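Local coordinates for protein fatty acid synthase 1, isoform A (Drosophila melanogaster, PDB 6FN6) that probably builds long-chain saturated fatty acids from acetyl-CoA and malonyl-CoA with NADPH, the chain here being its dehydratase, enoylreductase and ketoreductase region, at residues A[443-455]-A[527-540]. Numbering follows the deposited sequence.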
loop_
_atom_site.group_PDB
_atom_site.type_symbol
_atom_site.label_atom_id
_atom_site.label_comp_id
_atom_site.label_asym_id
_atom_site.label_seq_id
_atom_site.Cartn_x
_atom_site.Cartn_y
_atom_site.Cartn_z
ATOM N N ALA A 443 -73.645 -34.154 -3.265
ATOM C CA ALA A 443 -74.789 -34.867 -3.826
ATOM C C ALA A 443 -74.588 -35.168 -5.306
ATOM O O ALA A 443 -73.834 -34.483 -5.995
ATOM C CB ALA A 443 -76.060 -34.061 -3.623
ATOM N N ARG A 444 -75.288 -36.196 -5.779
ATOM C CA ARG A 444 -75.155 -36.681 -7.147
ATOM C C ARG A 444 -76.382 -37.520 -7.507
ATOM O O ARG A 444 -76.999 -38.116 -6.625
ATOM C CB ARG A 444 -73.881 -37.519 -7.290
ATOM C CG ARG A 444 -73.448 -37.812 -8.716
ATOM C CD ARG A 444 -72.377 -38.898 -8.735
ATOM N NE ARG A 444 -71.457 -38.780 -9.866
ATOM C CZ ARG A 444 -70.446 -39.613 -10.096
ATOM N NH1 ARG A 444 -70.232 -40.643 -9.286
ATOM N NH2 ARG A 444 -69.654 -39.429 -11.144
ATOM N N LYS A 445 -76.751 -37.551 -8.785
ATOM C CA LYS A 445 -77.816 -38.445 -9.231
ATOM C C LYS A 445 -77.319 -39.886 -9.147
ATOM O O LYS A 445 -76.194 -40.185 -9.542
ATOM C CB LYS A 445 -78.265 -38.120 -10.661
ATOM C CG LYS A 445 -79.172 -36.900 -10.779
ATOM C CD LYS A 445 -79.738 -36.754 -12.189
ATOM C CE LYS A 445 -81.153 -37.311 -12.295
ATOM N NZ LYS A 445 -82.148 -36.474 -11.560
ATOM N N ALA A 446 -78.153 -40.773 -8.620
ATOM C CA ALA A 446 -77.795 -42.182 -8.498
ATOM C C ALA A 446 -77.863 -42.890 -9.853
ATOM O O ALA A 446 -78.491 -42.398 -10.790
ATOM C CB ALA A 446 -78.701 -42.869 -7.496
ATOM N N VAL A 447 -77.194 -44.037 -9.951
ATOM C CA VAL A 447 -77.272 -44.878 -11.142
ATOM C C VAL A 447 -77.933 -46.197 -10.775
ATOM O O VAL A 447 -77.856 -46.644 -9.630
ATOM C CB VAL A 447 -75.885 -45.127 -11.772
ATOM C CG1 VAL A 447 -75.220 -43.815 -12.144
ATOM C CG2 VAL A 447 -74.999 -45.955 -10.837
ATOM N N ASP A 448 -78.583 -46.815 -11.757
ATOM C CA ASP A 448 -79.288 -48.070 -11.549
ATOM C C ASP A 448 -78.398 -49.256 -11.910
ATOM O O ASP A 448 -78.045 -49.443 -13.074
ATOM C CB ASP A 448 -80.572 -48.092 -12.381
ATOM C CG ASP A 448 -81.454 -49.285 -12.075
ATOM O OD1 ASP A 448 -81.215 -49.978 -11.065
ATOM O OD2 ASP A 448 -82.404 -49.520 -12.844
ATOM N N LEU A 449 -78.026 -50.040 -10.904
ATOM C CA LEU A 449 -77.124 -51.172 -11.096
ATOM C C LEU A 449 -77.784 -52.271 -11.931
ATOM O O LEU A 449 -77.113 -53.034 -12.628
ATOM C CB LEU A 449 -76.686 -51.735 -9.744
ATOM C CG LEU A 449 -75.907 -50.783 -8.829
ATOM C CD1 LEU A 449 -75.473 -51.506 -7.563
ATOM C CD2 LEU A 449 -74.699 -50.175 -9.541
ATOM N N LYS A 450 -79.108 -52.337 -11.839
ATOM C CA LYS A 450 -79.906 -53.347 -12.522
ATOM C C LYS A 450 -79.939 -53.204 -14.044
ATOM O O LYS A 450 -79.776 -54.185 -14.768
ATOM C CB LYS A 450 -81.333 -53.279 -11.973
ATOM C CG LYS A 450 -81.484 -53.800 -10.548
ATOM C CD LYS A 450 -82.750 -53.270 -9.885
ATOM C CE LYS A 450 -84.029 -53.685 -10.589
ATOM N NZ LYS A 450 -84.956 -52.516 -10.694
ATOM N N THR A 451 -80.159 -51.985 -14.523
ATOM C CA THR A 451 -80.345 -51.747 -15.954
ATOM C C THR A 451 -79.068 -51.715 -16.804
ATOM O O THR A 451 -79.143 -51.849 -18.022
ATOM C CB THR A 451 -81.105 -50.427 -16.181
ATOM O OG1 THR A 451 -80.404 -49.345 -15.554
ATOM C CG2 THR A 451 -82.525 -50.528 -15.628
ATOM N N ARG A 452 -77.907 -51.514 -16.191
ATOM C CA ARG A 452 -76.666 -51.461 -16.965
ATOM C C ARG A 452 -75.853 -52.752 -16.855
ATOM O O ARG A 452 -75.745 -53.347 -15.784
ATOM C CB ARG A 452 -75.820 -50.261 -16.545
ATOM C CG ARG A 452 -75.231 -50.331 -15.157
ATOM C CD ARG A 452 -74.557 -49.011 -14.827
ATOM N NE ARG A 452 -73.616 -49.121 -13.721
ATOM C CZ ARG A 452 -72.798 -48.144 -13.347
ATOM N NH1 ARG A 452 -72.807 -46.985 -13.994
ATOM N NH2 ARG A 452 -71.969 -48.326 -12.330
ATOM N N LYS A 453 -75.277 -53.167 -17.980
ATOM C CA LYS A 453 -74.474 -54.381 -18.038
ATOM C C LYS A 453 -73.165 -54.203 -17.272
ATOM O O LYS A 453 -72.557 -53.129 -17.298
ATOM C CB LYS A 453 -74.186 -54.752 -19.498
ATOM C CG LYS A 453 -75.438 -54.846 -20.368
ATOM C CD LYS A 453 -75.151 -55.376 -21.771
ATOM C CE LYS A 453 -76.453 -55.608 -22.545
ATOM N NZ LYS A 453 -76.236 -56.185 -23.907
ATOM N N SER A 454 -72.731 -55.260 -16.592
ATOM C CA SER A 454 -71.505 -55.203 -15.805
ATOM C C SER A 454 -70.876 -56.580 -15.631
ATOM O O SER A 454 -71.562 -57.599 -15.668
ATOM C CB SER A 454 -71.782 -54.595 -14.431
ATOM O OG SER A 454 -72.611 -55.449 -13.661
ATOM N N VAL A 455 -69.563 -56.594 -15.442
ATOM C CA VAL A 455 -68.827 -57.824 -15.186
ATOM C C VAL A 455 -67.809 -57.534 -14.083
ATOM O O VAL A 455 -67.431 -56.382 -13.873
ATOM C CB VAL A 455 -68.163 -58.364 -16.473
ATOM C CG1 VAL A 455 -67.004 -57.466 -16.909
ATOM C CG2 VAL A 455 -67.707 -59.809 -16.281
ATOM N N LEU A 527 -74.181 -56.762 -6.447
ATOM C CA LEU A 527 -74.961 -55.560 -6.699
ATOM C C LEU A 527 -76.241 -55.563 -5.865
ATOM O O LEU A 527 -76.772 -54.508 -5.518
ATOM C CB LEU A 527 -75.309 -55.459 -8.185
ATOM C CG LEU A 527 -74.138 -55.539 -9.170
ATOM C CD1 LEU A 527 -74.657 -55.520 -10.606
ATOM C CD2 LEU A 527 -73.133 -54.422 -8.944
ATOM N N THR A 528 -76.737 -56.758 -5.554
ATOM C CA THR A 528 -78.004 -56.917 -4.842
ATOM C C THR A 528 -77.894 -56.722 -3.330
ATOM O O THR A 528 -78.848 -56.286 -2.689
ATOM C CB THR A 528 -78.606 -58.315 -5.097
ATOM O OG1 THR A 528 -77.761 -59.319 -4.520
ATOM C CG2 THR A 528 -78.741 -58.573 -6.590
ATOM N N SER A 529 -76.736 -57.048 -2.767
ATOM C CA SER A 529 -76.536 -56.970 -1.323
ATOM C C SER A 529 -76.833 -55.567 -0.789
ATOM O O SER A 529 -76.431 -54.567 -1.383
ATOM C CB SER A 529 -75.109 -57.380 -0.962
ATOM O OG SER A 529 -74.866 -57.200 0.421
ATOM N N THR A 530 -77.540 -55.507 0.336
ATOM C CA THR A 530 -77.947 -54.238 0.937
ATOM C C THR A 530 -76.740 -53.373 1.301
ATOM O O THR A 530 -76.802 -52.142 1.252
ATOM C CB THR A 530 -78.801 -54.468 2.206
ATOM O OG1 THR A 530 -79.131 -53.206 2.800
ATOM C CG2 THR A 530 -78.051 -55.322 3.225
ATOM N N LEU A 531 -75.645 -54.028 1.668
ATOM C CA LEU A 531 -74.420 -53.336 2.038
ATOM C C LEU A 531 -73.826 -52.584 0.850
ATOM O O LEU A 531 -73.504 -51.398 0.945
ATOM C CB LEU A 531 -73.404 -54.343 2.584
ATOM C CG LEU A 531 -71.982 -53.850 2.855
ATOM C CD1 LEU A 531 -71.979 -52.713 3.865
ATOM C CD2 LEU A 531 -71.111 -55.004 3.334
ATOM N N TYR A 532 -73.677 -53.292 -0.263
ATOM C CA TYR A 532 -73.035 -52.753 -1.454
ATOM C C TYR A 532 -73.950 -51.880 -2.320
ATOM O O TYR A 532 -73.489 -50.926 -2.943
ATOM C CB TYR A 532 -72.504 -53.901 -2.316
ATOM C CG TYR A 532 -71.390 -54.705 -1.686
ATOM C CD1 TYR A 532 -71.667 -55.699 -0.757
ATOM C CD2 TYR A 532 -70.066 -54.486 -2.032
ATOM C CE1 TYR A 532 -70.655 -56.444 -0.183
ATOM C CE2 TYR A 532 -69.045 -55.226 -1.461
ATOM C CZ TYR A 532 -69.346 -56.204 -0.539
ATOM O OH TYR A 532 -68.333 -56.944 0.028
ATOM N N ARG A 533 -75.238 -52.214 -2.361
ATOM C CA ARG A 533 -76.154 -51.609 -3.333
ATOM C C ARG A 533 -76.228 -50.087 -3.213
ATOM O O ARG A 533 -75.983 -49.379 -4.186
ATOM C CB ARG A 533 -77.560 -52.215 -3.185
ATOM C CG ARG A 533 -78.485 -51.950 -4.378
ATOM C CD ARG A 533 -79.896 -52.490 -4.147
ATOM N NE ARG A 533 -80.679 -51.702 -3.197
ATOM C CZ ARG A 533 -81.572 -50.777 -3.548
ATOM N NH1 ARG A 533 -81.824 -50.524 -4.831
ATOM N NH2 ARG A 533 -82.238 -50.111 -2.614
ATOM N N GLN A 534 -76.551 -49.579 -2.028
ATOM C CA GLN A 534 -76.682 -48.136 -1.849
ATOM C C GLN A 534 -75.369 -47.427 -2.165
ATOM O O GLN A 534 -75.363 -46.316 -2.700
ATOM C CB GLN A 534 -77.119 -47.792 -0.423
ATOM C CG GLN A 534 -77.544 -46.334 -0.257
ATOM C CD GLN A 534 -77.271 -45.783 1.131
ATOM O OE1 GLN A 534 -77.576 -46.422 2.140
ATOM N NE2 GLN A 534 -76.688 -44.591 1.187
ATOM N N GLN A 535 -74.256 -48.076 -1.840
ATOM C CA GLN A 535 -72.943 -47.488 -2.067
ATOM C C GLN A 535 -72.604 -47.439 -3.547
ATOM O O GLN A 535 -72.191 -46.400 -4.063
ATOM C CB GLN A 535 -71.866 -48.270 -1.318
ATOM C CG GLN A 535 -70.483 -47.662 -1.453
ATOM C CD GLN A 535 -70.403 -46.277 -0.851
ATOM O OE1 GLN A 535 -71.267 -45.875 -0.073
ATOM N NE2 GLN A 535 -69.371 -45.534 -1.219
ATOM N N LEU A 536 -72.768 -48.568 -4.226
ATOM C CA LEU A 536 -72.372 -48.666 -5.620
ATOM C C LEU A 536 -73.346 -47.901 -6.507
ATOM O O LEU A 536 -73.065 -47.652 -7.678
ATOM C CB LEU A 536 -72.291 -50.129 -6.048
ATOM C CG LEU A 536 -71.302 -50.991 -5.257
ATOM C CD1 LEU A 536 -71.336 -52.429 -5.741
ATOM C CD2 LEU A 536 -69.887 -50.435 -5.336
ATOM N N GLU A 537 -74.482 -47.509 -5.937
ATOM C CA GLU A 537 -75.451 -46.682 -6.648
ATOM C C GLU A 537 -74.959 -45.243 -6.779
ATOM O O GLU A 537 -75.576 -44.430 -7.467
ATOM C CB GLU A 537 -76.803 -46.708 -5.935
ATOM C CG GLU A 537 -77.666 -47.907 -6.290
ATOM C CD GLU A 537 -78.954 -47.947 -5.492
ATOM O OE1 GLU A 537 -79.656 -48.979 -5.545
ATOM O OE2 GLU A 537 -79.261 -46.947 -4.807
ATOM N N LYS A 538 -73.848 -44.937 -6.119
ATOM C CA LYS A 538 -73.225 -43.620 -6.220
ATOM C C LYS A 538 -72.329 -43.535 -7.450
ATOM O O LYS A 538 -72.067 -42.450 -7.968
ATOM C CB LYS A 538 -72.408 -43.327 -4.964
ATOM C CG LYS A 538 -73.193 -43.465 -3.681
ATOM C CD LYS A 538 -72.393 -42.972 -2.498
ATOM C CE LYS A 538 -73.161 -43.119 -1.198
ATOM N NZ LYS A 538 -72.269 -42.913 -0.024
ATOM N N ASP A 539 -71.875 -44.695 -7.914
ATOM C CA ASP A 539 -71.063 -44.792 -9.119
ATOM C C ASP A 539 -69.716 -44.085 -8.935
ATOM O O ASP A 539 -69.209 -43.434 -9.853
ATOM C CB ASP A 539 -71.816 -44.208 -10.317
ATOM C CG ASP A 539 -71.280 -44.712 -11.643
ATOM O OD1 ASP A 539 -70.813 -45.869 -11.696
ATOM O OD2 ASP A 539 -71.328 -43.950 -12.633
ATOM N N LEU A 540 -69.147 -44.221 -7.740
ATOM C CA LEU A 540 -67.806 -43.719 -7.458
ATOM C C LEU A 540 -66.777 -44.733 -7.944
ATOM O O LEU A 540 -66.979 -45.938 -7.802
ATOM C CB LEU A 540 -67.625 -43.461 -5.962
ATOM C CG LEU A 540 -68.645 -42.537 -5.289
ATOM C CD1 LEU A 540 -68.345 -42.425 -3.804
ATOM C CD2 LEU A 540 -68.663 -41.157 -5.940
HETATM O O HOH W 1 -68.004 -41.760 -11.809
HETATM O O HOH W 2 -79.337 -50.239 -8.364
#
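V447 and E537 join an interdomain linker to the turn 536-539 that follows helix 530-536, an element of the Rossmann-type pseudo-ketoreductase. The linker runs from strand 438-445, in a sheet that is probably the pseudo-methyltransferase fold of animal synthases, to 454-457, which lies parallel to 483-489 at the edge of the pseudo-ketoreductase sheet. The peptide N of V447 donates to E537 O at 3.0 Å in a nearly straight bond (165°). Packing is tight at L449, the most deeply covered residue, which sets CD2 against L536 O (3.5 Å) while CD1 reaches L536 CB and the L527 side chain; the leucines L449 and L536 cross at about a right angle. Toward the strand 438-445 end, the extended R444 side chain brings NH1 to two carbonyls of the type I turn: it donates to K538 O at 2.9 Å, the oxygen lying 29° out of the guanidinium plane, and more weakly to D539 O. Water 1 joins R444 NH2 to D539 O as well, while R444 NE goes to N401 O. Replacing R444 by a leucine would probably leave K538 O without this donor and the turn less firmly tied to the strand. On the looser, solvent side the E537 carboxylate pairs by charge alone with R533, its OE1 2.8 Å from R533 NH1, and water 2 joins it to L449 N. In the packed part, D539, after the helix where phi turns positive, turns its carboxylate to R452, whose guanidinium also lies against Y483 in a cation-pi contact, bonds Y485 OH and carries V447 CG2 on one face. R513 shares D539 OD1, so two arginines probably hold this carboxylate. R452 NH2 meets this same OD1 at 2.8 Å, in the guanidinium plane but from above that of the carboxylate, the two planes standing 69° apart.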